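Local coordinates for protein thioesterase (Streptomyces coelicolor, PDB 3QMW) that probably hydrolyses thioester bonds, as a thioesterase of the alpha/beta hydrolase fold belonging to the prodiginine biosynthetic pathway, at residues G107-Y112 with E189-H194; H128-G133 with A253-E258; M218-R223 with F230-L235. One frame throughout, in Å; residues are numbered along the deposited sequence.

Contact 1. Residues G107-Y112 with E189-H194; sequences GALLAY and ERYDWH
Four side chains, L109 and Y112 on the helix and Y191 and W193 on the facing loop, all leave their backbones with CG opposite the main-chain nitrogen, and this extended start lets them meet although the two backbones stay well apart: the nearest CA atoms, those of L109 and Y191, are 9.5 Å from each other. In L109 that first torsion (chi1 -173°) sends the forked end outward, and CD1 settles over one face of the Y191 ring, displaced toward its rim. The methyl lies 4.0 Å from the ring centroid, a CH-pi contact, and its shortest approach is 3.6 Å, from L109 CD1 to Y191 CE2. L109 CD2 lies nearest Y191 CD2, at 3.9 Å, so both branches of the leucine touch the ring. Y112, one helical turn on, reaches past this pair with its phenol, which crosses Y191 at roughly a right angle. Y112 OH accepts a hydrogen bond from W193 NE1 at 3.0 Å, with an N-H...O angle of 149°; the oxygen sits 21° out of the indole plane. Tyrosine and tryptophan suit these places because each offers a broad apolar surface with one polar atom, which is paired here. The hydroxyl of Y191 has its own partner, E113 OE2, on the same helix as Y112. Y225 completes the aromatic group, its ring meeting that of W193 edge-to-face and that of Y112 nearly at right angles. The arrangement packs the loop after helix 178-189 against helix 106-120, which in alpha/beta hydrolases follows the nucleophile elbow; G107 fits the last glycine of such a GxSxG pattern.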
loop_
_atom_site.group_PDB
_atom_site.type_symbol
_atom_site.label_atom_id
_atom_site.label_comp_id
_atom_site.label_asym_id
_atom_site.label_seq_id
_atom_site.Cartn_x
_atom_site.Cartn_y
_atom_site.Cartn_z
ATOM N N GLY D 107 18.937 4.783 10.059
ATOM C CA GLY D 107 18.098 5.815 9.447
ATOM C C GLY D 107 17.006 6.354 10.360
ATOM O O GLY D 107 16.638 7.517 10.267
ATOM N N ALA D 108 16.469 5.504 11.227
ATOM C CA ALA D 108 15.463 5.914 12.210
ATOM C C ALA D 108 16.056 6.886 13.225
ATOM O O ALA D 108 15.536 7.989 13.435
ATOM C CB ALA D 108 14.927 4.707 12.937
ATOM N N LEU D 109 17.144 6.457 13.859
ATOM C CA LEU D 109 17.873 7.292 14.814
ATOM C C LEU D 109 18.251 8.608 14.152
ATOM O O LEU D 109 18.054 9.668 14.732
ATOM C CB LEU D 109 19.120 6.552 15.348
ATOM C CG LEU D 109 19.927 7.202 16.492
ATOM C CD1 LEU D 109 19.037 7.844 17.550
ATOM C CD2 LEU D 109 20.860 6.197 17.132
ATOM N N LEU D 110 18.743 8.523 12.914
ATOM C CA LEU D 110 19.149 9.702 12.143
ATOM C C LEU D 110 17.961 10.584 11.802
ATOM O O LEU D 110 18.076 11.804 11.853
ATOM C CB LEU D 110 19.900 9.292 10.872
ATOM C CG LEU D 110 20.111 10.338 9.762
ATOM C CD1 LEU D 110 20.536 11.713 10.275
ATOM C CD2 LEU D 110 21.131 9.806 8.785
ATOM N N ALA D 111 16.833 9.961 11.461
ATOM C CA ALA D 111 15.588 10.681 11.163
ATOM C C ALA D 111 15.150 11.575 12.331
ATOM O O ALA D 111 14.897 12.777 12.164
ATOM C CB ALA D 111 14.488 9.688 10.837
ATOM N N TYR D 112 15.073 10.963 13.510
ATOM C CA TYR D 112 14.712 11.646 14.751
ATOM C C TYR D 112 15.620 12.853 15.011
ATOM O O TYR D 112 15.142 13.969 15.228
ATOM C CB TYR D 112 14.767 10.628 15.902
ATOM C CG TYR D 112 14.712 11.195 17.302
ATOM C CD1 TYR D 112 13.678 12.041 17.700
ATOM C CD2 TYR D 112 15.681 10.854 18.244
ATOM C CE1 TYR D 112 13.625 12.549 18.999
ATOM C CE2 TYR D 112 15.637 11.353 19.531
ATOM C CZ TYR D 112 14.608 12.197 19.904
ATOM O OH TYR D 112 14.578 12.691 21.183
ATOM N N GLU D 189 26.497 4.037 18.124
ATOM C CA GLU D 189 26.989 3.381 19.338
ATOM C C GLU D 189 27.801 4.317 20.234
ATOM O O GLU D 189 27.988 4.039 21.420
ATOM C CB GLU D 189 27.798 2.154 18.931
ATOM C CG GLU D 189 26.986 1.174 18.062
ATOM C CD GLU D 189 27.823 0.055 17.452
ATOM O OE1 GLU D 189 29.042 0.239 17.265
ATOM O OE2 GLU D 189 27.262 -1.022 17.156
ATOM N N ARG D 190 28.290 5.407 19.642
ATOM C CA ARG D 190 28.908 6.530 20.353
ATOM C C ARG D 190 27.858 7.600 20.636
ATOM O O ARG D 190 28.151 8.632 21.237
ATOM C CB ARG D 190 30.025 7.163 19.505
ATOM C CG ARG D 190 31.096 6.195 18.990
ATOM C CD ARG D 190 31.926 5.576 20.105
ATOM N NE ARG D 190 32.646 6.582 20.886
ATOM C CZ ARG D 190 33.351 6.327 21.988
ATOM N NH1 ARG D 190 33.456 5.083 22.462
ATOM N NH2 ARG D 190 33.961 7.324 22.624
ATOM N N TYR D 191 26.643 7.370 20.150
ATOM C CA TYR D 191 25.502 8.223 20.460
ATOM C C TYR D 191 25.051 7.896 21.865
ATOM O O TYR D 191 24.957 6.723 22.233
ATOM C CB TYR D 191 24.371 7.934 19.469
ATOM C CG TYR D 191 23.076 8.698 19.673
ATOM C CD1 TYR D 191 22.895 9.961 19.116
ATOM C CD2 TYR D 191 22.014 8.130 20.377
ATOM C CE1 TYR D 191 21.712 10.651 19.281
ATOM C CE2 TYR D 191 20.822 8.811 20.547
ATOM C CZ TYR D 191 20.677 10.070 19.997
ATOM O OH TYR D 191 19.488 10.735 20.164
ATOM N N ASP D 192 24.808 8.932 22.660
ATOM C CA ASP D 192 24.058 8.768 23.902
ATOM C C ASP D 192 23.058 9.908 23.979
ATOM O O ASP D 192 23.396 11.056 23.709
ATOM C CB ASP D 192 24.970 8.722 25.137
ATOM C CG ASP D 192 24.448 7.764 26.213
ATOM O OD1 ASP D 192 24.398 6.546 25.957
ATOM O OD2 ASP D 192 24.091 8.230 27.322
ATOM N N TRP D 193 21.823 9.574 24.335
ATOM C CA TRP D 193 20.712 10.501 24.190
ATOM C C TRP D 193 20.749 11.653 25.207
ATOM O O TRP D 193 20.411 11.468 26.373
ATOM C CB TRP D 193 19.384 9.743 24.262
ATOM C CG TRP D 193 18.186 10.611 24.158
ATOM C CD1 TRP D 193 17.744 11.275 23.054
ATOM C CD2 TRP D 193 17.267 10.917 25.210
ATOM N NE1 TRP D 193 16.600 11.981 23.351
ATOM C CE2 TRP D 193 16.288 11.781 24.671
ATOM C CE3 TRP D 193 17.178 10.547 26.558
ATOM C CZ2 TRP D 193 15.226 12.278 25.432
ATOM C CZ3 TRP D 193 16.120 11.042 27.317
ATOM C CH2 TRP D 193 15.158 11.897 26.750
ATOM N N HIS D 194 21.193 12.821 24.730
ATOM C CA HIS D 194 21.015 14.110 25.407
ATOM C C HIS D 194 19.532 14.317 25.695
ATOM O O HIS D 194 18.753 14.499 24.758
ATOM C CB HIS D 194 21.476 15.278 24.504
ATOM C CG HIS D 194 22.955 15.536 24.526
ATOM N ND1 HIS D 194 23.816 15.026 23.576
ATOM C CD2 HIS D 194 23.720 16.278 25.365
ATOM C CE1 HIS D 194 25.048 15.430 23.836
ATOM N NE2 HIS D 194 25.017 16.189 24.918
#

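Contact 2. Residues H128-G133 with A253-E258; sequences HLFVSG and AHLGTE
H128 reaches across to E258, the penultimate modelled residue of the chain. Its NE2 comes within 3.1 Å of E258 OE1, but the angle is too poor for a hydrogen bond; the two side chains run across each other at about a right angle, although their flat groups are only moderately tilted. Both polar ends turn instead to T204 on the neighbouring strand 203-208, whose OG1 is hydrogen-bonded to H128 NE2 and to E258 OE1. Two residues on, F130 of strand 129-132 points the same way, as alternate residues of a strand do. Its ring is set by a first torsion that places CG opposite the carbonyl carbon (chi1 -50°), and it is filled in from both faces: L255 CD2 lies over one and H128 CD2 over the other. The leucine methyl is 3.4 Å from the ring centroid and 18° off the normal, a close CH-pi contact. At the ring's edge, near its plane, F130 CE1 lies 3.6 Å from E258 OE1, with ring and carboxylate planes only 19° apart. Leucine suits its site because, although the CB of L255 does not aim straight at the strand, its CD2 branch swings in over the ring. Helix 246-258 thereby packs on a central strand, while its other side meets a second subunit, where NH1 of R250 of that subunit is hydrogen-bonded to the backbone oxygen of T257. Chemically, the contact is apolar at F130 and L255 and polar at its end, where a histidine and a glutamate share one threonine hydroxyl; the nearby carboxylate could favour a protonated H128, though the two meet at a poor angle and are joined through T204.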
loop_
_atom_site.group_PDB
_atom_site.type_symbol
_atom_site.label_atom_id
_atom_site.label_comp_id
_atom_site.label_asym_id
_atom_site.label_seq_id
_atom_site.Cartn_x
_atom_site.Cartn_y
_atom_site.Cartn_z
ATOM N N HIS D 128 4.731 13.778 9.407
ATOM C CA HIS D 128 4.769 12.469 10.050
ATOM C C HIS D 128 6.206 12.015 10.237
ATOM O O HIS D 128 7.102 12.495 9.561
ATOM C CB HIS D 128 4.011 11.448 9.192
ATOM C CG HIS D 128 3.219 10.465 9.989
ATOM N ND1 HIS D 128 1.861 10.582 10.162
ATOM C CD2 HIS D 128 3.595 9.363 10.683
ATOM C CE1 HIS D 128 1.430 9.591 10.922
ATOM N NE2 HIS D 128 2.462 8.837 11.251
ATOM N N LEU D 129 6.415 11.106 11.179
ATOM C CA LEU D 129 7.710 10.475 11.386
ATOM C C LEU D 129 7.558 8.957 11.409
ATOM O O LEU D 129 6.890 8.411 12.278
ATOM C CB LEU D 129 8.344 10.962 12.704
ATOM C CG LEU D 129 9.636 10.268 13.165
ATOM C CD1 LEU D 129 10.748 10.456 12.148
ATOM C CD2 LEU D 129 10.064 10.791 14.514
ATOM N N PHE D 130 8.195 8.286 10.452
ATOM C CA PHE D 130 8.190 6.825 10.377
ATOM C C PHE D 130 9.562 6.267 10.708
ATOM O O PHE D 130 10.576 6.746 10.200
ATOM C CB PHE D 130 7.804 6.370 8.972
ATOM C CG PHE D 130 6.571 7.018 8.452
ATOM C CD1 PHE D 130 5.317 6.500 8.761
ATOM C CD2 PHE D 130 6.652 8.145 7.658
ATOM C CE1 PHE D 130 4.176 7.096 8.280
ATOM C CE2 PHE D 130 5.510 8.750 7.168
ATOM C CZ PHE D 130 4.275 8.229 7.472
ATOM N N VAL D 131 9.587 5.245 11.552
ATOM C CA VAL D 131 10.832 4.594 11.917
ATOM C C VAL D 131 10.612 3.095 11.982
ATOM O O VAL D 131 9.741 2.633 12.709
ATOM C CB VAL D 131 11.385 5.091 13.295
ATOM C CG1 VAL D 131 11.351 6.612 13.392
ATOM C CG2 VAL D 131 10.631 4.450 14.466
ATOM N N SER D 132 11.400 2.339 11.225
ATOM C CA SER D 132 11.293 0.891 11.256
ATOM C C SER D 132 12.585 0.261 11.753
ATOM O O SER D 132 13.653 0.843 11.613
ATOM C CB SER D 132 10.928 0.355 9.873
ATOM O OG SER D 132 11.851 0.786 8.896
ATOM N N GLY D 133 12.464 -0.919 12.356
ATOM C CA GLY D 133 13.603 -1.674 12.860
ATOM C C GLY D 133 14.566 -0.884 13.729
ATOM O O GLY D 133 15.769 -1.124 13.691
ATOM N N ALA D 253 2.446 -0.146 2.374
ATOM C CA ALA D 253 0.998 0.013 2.326
ATOM C C ALA D 253 0.555 0.832 3.524
ATOM O O ALA D 253 -0.264 1.741 3.387
ATOM C CB ALA D 253 0.317 -1.340 2.308
ATOM N N HIS D 254 1.115 0.529 4.694
ATOM C CA HIS D 254 0.923 1.388 5.873
ATOM C C HIS D 254 1.343 2.842 5.612
ATOM O O HIS D 254 0.619 3.766 5.955
ATOM C CB HIS D 254 1.655 0.821 7.084
ATOM C CG HIS D 254 0.983 -0.375 7.678
ATOM N ND1 HIS D 254 -0.213 -0.292 8.365
ATOM C CD2 HIS D 254 1.331 -1.683 7.690
ATOM C CE1 HIS D 254 -0.570 -1.498 8.772
ATOM N NE2 HIS D 254 0.350 -2.361 8.378
ATOM N N LEU D 255 2.491 3.052 4.983
ATOM C CA LEU D 255 2.923 4.405 4.640
ATOM C C LEU D 255 1.873 5.093 3.783
ATOM O O LEU D 255 1.540 6.255 4.002
ATOM C CB LEU D 255 4.269 4.383 3.906
ATOM C CG LEU D 255 5.486 3.943 4.748
ATOM C CD1 LEU D 255 6.743 3.799 3.889
ATOM C CD2 LEU D 255 5.743 4.886 5.912
ATOM N N GLY D 256 1.329 4.351 2.827
ATOM C CA GLY D 256 0.307 4.878 1.935
ATOM C C GLY D 256 -0.970 5.332 2.614
ATOM O O GLY D 256 -1.647 6.234 2.099
ATOM N N THR D 257 -1.299 4.723 3.760
ATOM C CA THR D 257 -2.509 5.076 4.519
ATOM C C THR D 257 -2.379 6.352 5.340
ATOM O O THR D 257 -3.356 7.091 5.472
ATOM C CB THR D 257 -2.976 3.944 5.477
ATOM O OG1 THR D 257 -1.894 3.510 6.315
ATOM C CG2 THR D 257 -3.516 2.764 4.690
ATOM N N GLU D 258 -1.198 6.606 5.902
ATOM C CA GLU D 258 -0.977 7.804 6.744
ATOM C C GLU D 258 -0.476 9.034 5.960
ATOM O O GLU D 258 -0.653 10.165 6.409
ATOM C CB GLU D 258 -0.033 7.481 7.917
ATOM C CG GLU D 258 -0.747 6.893 9.138
ATOM C CD GLU D 258 0.107 5.888 9.902
ATOM O OE1 GLU D 258 1.287 6.195 10.184
ATOM O OE2 GLU D 258 -0.405 4.785 10.224
#

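Contact 3. Residues M218-R223 with F230-L235; sequences MVEAWR and FLRRHL
E220 and R232 meet at about a right angle, the guanidinium standing 80° from the carboxylate plane. R232 approaches side-on, in its own plane, and gives both NE and NH2 to the single oxygen OE1; NE lies 2.8 Å from E220 OE1, at an N-H...O angle of 155°. The second carboxylate oxygen is gripped likewise by R223, whose NH2 is 2.7 Å from E220 OE2, so each oxygen takes two donors from one arginine. A glutamate suits this place, since its two oxygens let one carboxylate engage both arginines, its single charge offsetting part of theirs. The bridges join helix 216-220 to strand 230-235, the last two elements of a beta-alpha-beta unit that begins with strand 203-208, at the sheet's edge. F230 stands nearly upright against R223, ring and guanidinium 83° apart, with its CD2 over the centre of the guanidinium face, 3.6 Å from R223 NH1. One face of the ring is lidded by R223 CA, 3.9 Å from the centroid, while W222 CB approaches F230 CE1 at 4.0 Å. The indole leads away and bonds through NE1 to the backbone oxygen of S134. Beside the salt bridge, V219 CG1 rests against R232 CD at 3.8 Å.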
loop_
_atom_site.group_PDB
_atom_site.type_symbol
_atom_site.label_atom_id
_atom_site.label_comp_id
_atom_site.label_asym_id
_atom_site.label_seq_id
_atom_site.Cartn_x
_atom_site.Cartn_y
_atom_site.Cartn_z
ATOM N N MET D 218 11.252 -2.359 22.711
ATOM C CA MET D 218 12.211 -1.330 22.286
ATOM C C MET D 218 11.539 -0.306 21.383
ATOM O O MET D 218 11.776 0.895 21.502
ATOM C CB MET D 218 13.402 -1.945 21.534
ATOM C CG MET D 218 14.381 -2.716 22.404
ATOM S SD MET D 218 15.596 -3.668 21.450
ATOM C CE MET D 218 16.423 -4.557 22.773
ATOM N N VAL D 219 10.702 -0.793 20.476
ATOM C CA VAL D 219 9.991 0.075 19.545
ATOM C C VAL D 219 8.869 0.802 20.274
ATOM O O VAL D 219 8.578 1.961 19.985
ATOM C CB VAL D 219 9.426 -0.717 18.352
ATOM C CG1 VAL D 219 8.800 0.229 17.323
ATOM C CG2 VAL D 219 10.533 -1.553 17.714
ATOM N N GLU D 220 8.248 0.118 21.230
ATOM C CA GLU D 220 7.271 0.746 22.105
ATOM C C GLU D 220 7.870 1.959 22.807
ATOM O O GLU D 220 7.178 2.949 23.023
ATOM C CB GLU D 220 6.770 -0.251 23.152
ATOM C CG GLU D 220 5.632 0.275 24.067
ATOM C CD GLU D 220 4.316 0.501 23.328
ATOM O OE1 GLU D 220 4.040 -0.225 22.344
ATOM O OE2 GLU D 220 3.551 1.401 23.735
ATOM N N ALA D 221 9.155 1.881 23.150
ATOM C CA ALA D 221 9.850 2.956 23.876
ATOM C C ALA D 221 9.902 4.319 23.155
ATOM O O ALA D 221 10.266 5.319 23.763
ATOM C CB ALA D 221 11.266 2.496 24.261
ATOM N N TRP D 222 9.542 4.361 21.874
ATOM C CA TRP D 222 9.442 5.623 21.127
ATOM C C TRP D 222 8.249 6.486 21.545
ATOM O O TRP D 222 8.201 7.675 21.215
ATOM C CB TRP D 222 9.298 5.350 19.621
ATOM C CG TRP D 222 10.562 5.014 18.909
ATOM C CD1 TRP D 222 11.098 3.771 18.726
ATOM C CD2 TRP D 222 11.443 5.932 18.245
ATOM N NE1 TRP D 222 12.256 3.860 17.998
ATOM C CE2 TRP D 222 12.493 5.176 17.695
ATOM C CE3 TRP D 222 11.444 7.320 18.070
ATOM C CZ2 TRP D 222 13.539 5.760 16.988
ATOM C CZ3 TRP D 222 12.484 7.901 17.363
ATOM C CH2 TRP D 222 13.517 7.123 16.835
ATOM N N ARG D 223 7.274 5.880 22.222
ATOM C CA ARG D 223 5.977 6.525 22.465
ATOM C C ARG D 223 6.123 7.906 23.106
ATOM O O ARG D 223 5.615 8.893 22.554
ATOM C CB ARG D 223 5.063 5.615 23.310
ATOM C CG ARG D 223 3.711 6.230 23.709
ATOM C CD ARG D 223 2.900 5.272 24.578
ATOM N NE ARG D 223 2.626 4.011 23.883
ATOM C CZ ARG D 223 1.683 3.835 22.956
ATOM N NH1 ARG D 223 0.885 4.834 22.580
ATOM N NH2 ARG D 223 1.535 2.642 22.394
ATOM N N PHE D 230 0.567 8.405 18.227
ATOM C CA PHE D 230 1.542 7.340 18.091
ATOM C C PHE D 230 0.913 5.980 17.796
ATOM O O PHE D 230 0.035 5.520 18.529
ATOM C CB PHE D 230 2.374 7.217 19.354
ATOM C CG PHE D 230 3.460 6.197 19.244
ATOM C CD1 PHE D 230 4.554 6.425 18.416
ATOM C CD2 PHE D 230 3.384 5.002 19.941
ATOM C CE1 PHE D 230 5.562 5.491 18.306
ATOM C CE2 PHE D 230 4.388 4.054 19.835
ATOM C CZ PHE D 230 5.482 4.297 19.019
ATOM N N LEU D 231 1.392 5.339 16.730
ATOM C CA LEU D 231 0.976 3.996 16.362
ATOM C C LEU D 231 2.195 3.109 16.212
ATOM O O LEU D 231 3.164 3.487 15.557
ATOM C CB LEU D 231 0.235 4.016 15.029
ATOM C CG LEU D 231 -1.175 4.605 15.022
ATOM C CD1 LEU D 231 -1.604 4.896 13.588
ATOM C CD2 LEU D 231 -2.166 3.674 15.721
ATOM N N ARG D 232 2.148 1.928 16.814
ATOM C CA ARG D 232 3.139 0.915 16.535
ATOM C C ARG D 232 2.495 -0.178 15.702
ATOM O O ARG D 232 1.739 -1.001 16.225
ATOM C CB ARG D 232 3.727 0.329 17.819
ATOM C CG ARG D 232 4.783 -0.736 17.552
ATOM C CD ARG D 232 5.568 -1.076 18.794
ATOM N NE ARG D 232 4.694 -1.471 19.897
ATOM C CZ ARG D 232 4.093 -2.655 20.015
ATOM N NH1 ARG D 232 4.260 -3.601 19.098
ATOM N NH2 ARG D 232 3.318 -2.892 21.067
ATOM N N ARG D 233 2.786 -0.175 14.404
ATOM C CA ARG D 233 2.463 -1.310 13.552
ATOM C C ARG D 233 3.483 -2.387 13.849
ATOM O O ARG D 233 4.608 -2.092 14.233
ATOM C CB ARG D 233 2.514 -0.944 12.075
ATOM C CG ARG D 233 1.703 0.284 11.700
ATOM C CD ARG D 233 0.266 0.183 12.161
ATOM N NE ARG D 233 -0.553 1.230 11.553
ATOM C CZ ARG D 233 -1.859 1.391 11.760
ATOM N NH1 ARG D 233 -2.519 0.574 12.572
ATOM N NH2 ARG D 233 -2.506 2.379 11.154
ATOM N N HIS D 234 3.075 -3.637 13.690
ATOM C CA HIS D 234 3.945 -4.770 13.964
ATOM C C HIS D 234 3.941 -5.689 12.753
ATOM O O HIS D 234 2.911 -6.267 12.409
ATOM C CB HIS D 234 3.479 -5.528 15.202
ATOM C CG HIS D 234 4.421 -6.605 15.632
ATOM N ND1 HIS D 234 5.684 -6.335 16.110
ATOM C CD2 HIS D 234 4.285 -7.949 15.661
ATOM C CE1 HIS D 234 6.288 -7.470 16.414
ATOM N NE2 HIS D 234 5.459 -8.464 16.155
ATOM N N LEU D 235 5.104 -5.811 12.119
ATOM C CA LEU D 235 5.258 -6.563 10.894
ATOM C C LEU D 235 5.953 -7.887 11.170
ATOM O O LEU D 235 6.548 -8.068 12.225
ATOM C CB LEU D 235 6.068 -5.734 9.901
ATOM C CG LEU D 235 5.267 -4.595 9.291
ATOM C CD1 LEU D 235 6.174 -3.579 8.664
ATOM C CD2 LEU D 235 4.314 -5.177 8.274
#

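Overall arrangement
From the N terminus, helix 106-120 opens contact 1 and strand 129-132 opens contact 2. Contact 1 closes at the loop 189-194, contact 2 only at the C-terminal helix 246-258, so their segments alternate and the two loops cross. Contact 3 closes the short connection from the end of helix 216-220 to strand 230-235, wholly nested within the loop of contact 2 and following contact 1 in series. Helix 106-120 packs on strand 129-132 through A108 and V131. W222 links all three, touching Y112 and V131. On the opposite side of the sheet, a long, weak ion pair between E258 and R233 connects contacts 2 and 3. Together they tie helices on both faces to the parallel sheet.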